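Local structure of probable glutaredoxin ssr2061 (Synechocystis sp., 4MJE) at residues Ala13-Thr25 with Val41-Arg55. The protein probably reduces low-molecular-weight disulfides and proteins as a glutathione-dependent oxidoreductase, drawing on NADPH through glutathione reductase. The protein carries 1 engineered substitution. Sequence-based numbering, arbitrary orientation. Where two conformers were deposited one is given.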
# COMPACT_ATOMS: atom_id res chain seq x y z
N ALA A 13 -1.79 8.57 -18.73
CA ALA A 13 -1.39 8.91 -17.37
C ALA A 13 -1.73 7.80 -16.38
O ALA A 13 -2.91 7.48 -16.18
CB ALA A 13 -2.05 10.20 -16.95
N VAL A 14 -0.70 7.23 -15.76
CA VAL A 14 -0.87 6.19 -14.74
C VAL A 14 -0.07 6.59 -13.48
O VAL A 14 0.67 7.58 -13.51
CB VAL A 14 -0.44 4.80 -15.30
CG1 VAL A 14 1.06 4.79 -15.61
CG2 VAL A 14 -0.83 3.64 -14.37
N SER A 15 -0.23 5.86 -12.39
CA SER A 15 0.46 6.17 -11.14
C SER A 15 0.68 4.92 -10.28
O SER A 15 0.25 3.83 -10.64
CB SER A 15 -0.34 7.19 -10.33
OG SER A 15 -1.64 6.69 -10.06
N ALA A 16 1.33 5.11 -9.14
CA ALA A 16 1.62 4.01 -8.23
C ALA A 16 0.33 3.33 -7.79
O ALA A 16 -0.67 3.98 -7.51
CB ALA A 16 2.39 4.51 -6.99
N LYS A 17 0.37 2.01 -7.78
CA LYS A 17 -0.72 1.18 -7.28
C LYS A 17 -0.34 0.75 -5.85
O LYS A 17 0.58 -0.05 -5.66
CB LYS A 17 -0.88 -0.01 -8.23
CG LYS A 17 -2.00 -0.95 -7.87
CD LYS A 17 -1.89 -2.21 -8.71
CE LYS A 17 -2.95 -3.22 -8.35
NZ LYS A 17 -2.75 -4.49 -9.10
N ILE A 18 -1.03 1.31 -4.86
CA ILE A 18 -0.74 1.05 -3.46
C ILE A 18 -1.94 0.39 -2.82
O ILE A 18 -3.05 0.91 -2.87
CB ILE A 18 -0.39 2.35 -2.72
CG1 ILE A 18 0.81 3.03 -3.40
CG2 ILE A 18 -0.08 2.07 -1.26
CD1 ILE A 18 1.09 4.45 -2.95
N GLU A 19 -1.73 -0.79 -2.24
CA GLU A 19 -2.79 -1.61 -1.67
C GLU A 19 -2.45 -2.01 -0.25
O GLU A 19 -1.30 -2.40 0.03
CB GLU A 19 -3.00 -2.90 -2.47
CG GLU A 19 -3.30 -2.70 -3.94
CD GLU A 19 -3.10 -3.97 -4.72
OE1 GLU A 19 -4.09 -4.69 -4.97
OE2 GLU A 19 -1.94 -4.27 -5.08
N ILE A 20 -3.43 -1.93 0.63
CA ILE A 20 -3.26 -2.44 1.98
C ILE A 20 -4.49 -3.21 2.42
O ILE A 20 -5.61 -2.70 2.32
CB ILE A 20 -2.93 -1.30 2.99
CG1 ILE A 20 -2.67 -1.89 4.38
CG2 ILE A 20 -4.01 -0.21 3.02
CD1 ILE A 20 -2.13 -0.93 5.38
N TYR A 21 -4.27 -4.45 2.85
CA TYR A 21 -5.31 -5.29 3.42
C TYR A 21 -5.34 -5.11 4.94
O TYR A 21 -4.29 -5.14 5.61
CB TYR A 21 -5.08 -6.78 3.14
CG TYR A 21 -5.01 -7.24 1.70
CD1 TYR A 21 -6.03 -8.01 1.15
CD2 TYR A 21 -3.89 -6.99 0.92
CE1 TYR A 21 -5.93 -8.49 -0.16
CE2 TYR A 21 -3.80 -7.46 -0.38
CZ TYR A 21 -4.81 -8.20 -0.89
OH TYR A 21 -4.69 -8.68 -2.17
N THR A 22 -6.53 -4.92 5.49
CA THR A 22 -6.66 -4.57 6.90
C THR A 22 -7.87 -5.22 7.56
O THR A 22 -8.81 -5.66 6.90
CB THR A 22 -6.89 -3.06 7.08
OG1 THR A 22 -8.15 -2.74 6.49
CG2 THR A 22 -5.82 -2.22 6.45
N TRP A 23 -7.83 -5.25 8.90
CA TRP A 23 -9.03 -5.16 9.70
C TRP A 23 -9.06 -3.73 10.25
O TRP A 23 -8.04 -3.21 10.68
CB TRP A 23 -9.05 -6.21 10.82
CG TRP A 23 -9.63 -7.52 10.41
CD1 TRP A 23 -9.79 -7.97 9.13
CD2 TRP A 23 -10.13 -8.55 11.28
NE1 TRP A 23 -10.36 -9.22 9.15
CE2 TRP A 23 -10.59 -9.59 10.46
CE3 TRP A 23 -10.24 -8.69 12.67
CZ2 TRP A 23 -11.15 -10.76 10.97
CZ3 TRP A 23 -10.78 -9.85 13.18
CH2 TRP A 23 -11.22 -10.87 12.33
N SER A 24 -10.23 -3.11 10.20
CA SER A 24 -10.39 -1.69 10.53
C SER A 24 -9.90 -1.36 11.93
O SER A 24 -9.37 -0.28 12.19
CB SER A 24 -11.85 -1.27 10.39
OG SER A 24 -12.68 -2.00 11.24
N THR A 25 -10.09 -2.31 12.85
CA THR A 25 -9.82 -2.09 14.27
C THR A 25 -8.55 -2.78 14.76
O THR A 25 -8.28 -2.82 15.96
CB THR A 25 -11.03 -2.55 15.09
OG1 THR A 25 -11.42 -3.85 14.63
CG2 THR A 25 -12.20 -1.59 14.94
N VAL A 41 -0.34 10.03 -0.15
CA VAL A 41 -0.50 9.26 -1.37
C VAL A 41 -1.92 8.71 -1.50
O VAL A 41 -2.65 8.53 -0.53
CB VAL A 41 0.51 8.09 -1.40
CG1 VAL A 41 1.93 8.63 -1.39
CG2 VAL A 41 0.25 7.12 -0.22
N GLU A 42 -2.29 8.46 -2.74
CA GLU A 42 -3.55 7.82 -3.05
C GLU A 42 -3.36 6.32 -2.91
O GLU A 42 -2.39 5.77 -3.44
CB GLU A 42 -3.89 8.17 -4.49
CG GLU A 42 -5.09 7.45 -5.05
CD GLU A 42 -5.18 7.55 -6.57
OE1 GLU A 42 -4.14 7.84 -7.23
OE2 GLU A 42 -6.28 7.33 -7.11
N PHE A 43 -4.25 5.66 -2.19
CA PHE A 43 -4.10 4.22 -1.97
C PHE A 43 -5.46 3.55 -1.77
O PHE A 43 -6.46 4.20 -1.45
CB PHE A 43 -3.13 3.91 -0.82
CG PHE A 43 -3.62 4.27 0.55
CD1 PHE A 43 -4.24 3.32 1.35
CD2 PHE A 43 -3.43 5.55 1.06
CE1 PHE A 43 -4.66 3.64 2.62
CE2 PHE A 43 -3.86 5.87 2.33
CZ PHE A 43 -4.47 4.91 3.11
N GLN A 44 -5.48 2.23 -1.97
CA GLN A 44 -6.69 1.41 -1.86
C GLN A 44 -6.56 0.53 -0.62
O GLN A 44 -5.56 -0.18 -0.45
CB GLN A 44 -6.85 0.56 -3.12
CG GLN A 44 -8.23 -0.02 -3.31
CD GLN A 44 -9.27 1.02 -3.68
OE1 GLN A 44 -8.94 2.16 -4.00
NE2 GLN A 44 -10.54 0.62 -3.65
N GLU A 45 -7.56 0.59 0.25
CA GLU A 45 -7.59 -0.25 1.43
C GLU A 45 -8.63 -1.34 1.24
O GLU A 45 -9.80 -1.07 0.97
CB GLU A 45 -7.96 0.58 2.67
CG GLU A 45 -8.20 -0.27 3.92
CD GLU A 45 -8.75 0.49 5.11
OE1 GLU A 45 -9.13 1.68 4.99
OE2 GLU A 45 -8.80 -0.12 6.20
N TYR A 46 -8.19 -2.59 1.37
CA TYR A 46 -9.10 -3.72 1.34
C TYR A 46 -9.41 -4.05 2.80
O TYR A 46 -8.66 -4.74 3.46
CB TYR A 46 -8.43 -4.90 0.64
CG TYR A 46 -7.91 -4.60 -0.73
CD1 TYR A 46 -8.64 -3.82 -1.63
CD2 TYR A 46 -6.70 -5.10 -1.15
CE1 TYR A 46 -8.17 -3.57 -2.90
CE2 TYR A 46 -6.23 -4.84 -2.41
CZ TYR A 46 -6.97 -4.07 -3.29
OH TYR A 46 -6.55 -3.81 -4.57
N CYS A 47 -10.48 -3.45 3.32
CA CYS A 47 -10.88 -3.76 4.66
C CYS A 47 -11.70 -5.04 4.66
O CYS A 47 -12.80 -5.10 4.11
CB CYS A 47 -11.65 -2.60 5.26
SG CYS A 47 -12.20 -2.87 6.91
N ILE A 48 -11.12 -6.07 5.27
CA ILE A 48 -11.67 -7.41 5.14
C ILE A 48 -12.18 -7.95 6.46
O ILE A 48 -12.24 -9.17 6.63
CB ILE A 48 -10.64 -8.37 4.45
CG1 ILE A 48 -9.35 -8.51 5.25
CG2 ILE A 48 -10.32 -7.86 3.04
CD1 ILE A 48 -8.42 -9.65 4.77
N ASP A 49 -12.61 -7.05 7.36
CA ASP A 49 -13.26 -7.45 8.62
C ASP A 49 -14.24 -8.60 8.38
O ASP A 49 -15.18 -8.46 7.60
CB ASP A 49 -14.09 -6.31 9.24
CG ASP A 49 -13.27 -5.12 9.66
OD1 ASP A 49 -12.11 -4.97 9.23
OD2 ASP A 49 -13.81 -4.31 10.43
N GLY A 50 -14.03 -9.71 9.07
CA GLY A 50 -14.97 -10.81 9.03
C GLY A 50 -15.06 -11.55 7.70
O GLY A 50 -15.95 -12.38 7.52
N ASP A 51 -14.14 -11.30 6.79
CA ASP A 51 -14.21 -11.87 5.45
C ASP A 51 -13.11 -12.91 5.26
O ASP A 51 -11.98 -12.58 4.89
CB ASP A 51 -14.14 -10.73 4.42
CG ASP A 51 -14.60 -11.16 3.06
OD1 ASP A 51 -14.30 -12.30 2.67
OD2 ASP A 51 -15.25 -10.34 2.39
N ASN A 52 -13.44 -14.18 5.47
CA ASN A 52 -12.43 -15.22 5.37
C ASN A 52 -11.99 -15.43 3.93
O ASN A 52 -10.81 -15.67 3.67
CB ASN A 52 -12.90 -16.55 5.96
CG ASN A 52 -11.83 -17.64 5.83
OD1 ASN A 52 -10.85 -17.67 6.58
ND2 ASN A 52 -12.01 -18.54 4.87
N GLU A 53 -12.92 -15.34 2.99
CA GLU A 53 -12.57 -15.52 1.58
C GLU A 53 -11.53 -14.49 1.14
O GLU A 53 -10.57 -14.83 0.44
CB GLU A 53 -13.81 -15.41 0.68
CG GLU A 53 -14.74 -16.62 0.75
CD GLU A 53 -16.06 -16.44 0.01
OE1 GLU A 53 -16.40 -15.30 -0.38
OE2 GLU A 53 -16.77 -17.45 -0.19
N ALA A 54 -11.71 -13.25 1.57
CA ALA A 54 -10.77 -12.20 1.21
C ALA A 54 -9.43 -12.43 1.90
O ALA A 54 -8.38 -12.13 1.32
CB ALA A 54 -11.32 -10.83 1.54
N ARG A 55 -9.44 -12.97 3.12
CA ARG A 55 -8.18 -13.31 3.77
C ARG A 55 -7.40 -14.37 3.00
O ARG A 55 -6.19 -14.33 2.90
CB ARG A 55 -8.42 -13.79 5.20
CG ARG A 55 -7.15 -13.89 6.03
CD ARG A 55 -6.74 -12.53 6.54
NE ARG A 55 -7.66 -12.13 7.60
CZ ARG A 55 -7.39 -12.13 8.90
NH1 ARG A 55 -6.17 -12.39 9.37
NH2 ARG A 55 -8.35 -11.82 9.77
O HOH W 1 -1.40 8.35 -7.25
O HOH W 2 -3.62 5.27 -8.70
O HOH W 3 -2.57 3.74 -5.39
O HOH W 4 -10.47 -11.57 7.25
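Tyr46 leans from strand 44-47 toward strand 18-22 and meets the side chains of Glu19 and Tyr21. Its CB lies 4.0 Å from Tyr21 CD1; CD2 sits over the centre of the Tyr21 ring, 3.6 Å from CE1, in a T-shaped stack with planes at 68°. CE2 passes Glu19 CB at 3.8 Å, and OH donates to the anti lone pair of Glu19 OE1 over 2.6 Å. With CG beside the backbone N (chi1 -55°), the ring leans toward Glu19. A leucine here would probably leave Glu19 OE1 without this donor and the Tyr21 face without its edge-on partner. Arg61 binds both Glu19 OE2 and Tyr21 OH. On the other sheet face, Thr22 OG1 donates to Glu45 OE2 at 2.7 Å. Past the strands, Asp49 grips Ser24 through two syn lone pairs, OD1 taking Ser24 N at 2.8 Å and OD2 taking Ser24 OG. Asp49 CA makes a CH-pi contact over one face of the Trp23 five-membered ring; Arg55 NH2 approaches obliquely from the other side, its NH1 bonded to Arg66 O. Strands 18-22 and 44-47, joined through helix 27-39, make the thioredoxin-fold beta-alpha-beta crossover: that helix covers Ile20, Phe43 and Glu45, strand 70-73 flanks strand 18-22, and strand 44-47 forms one sheet edge.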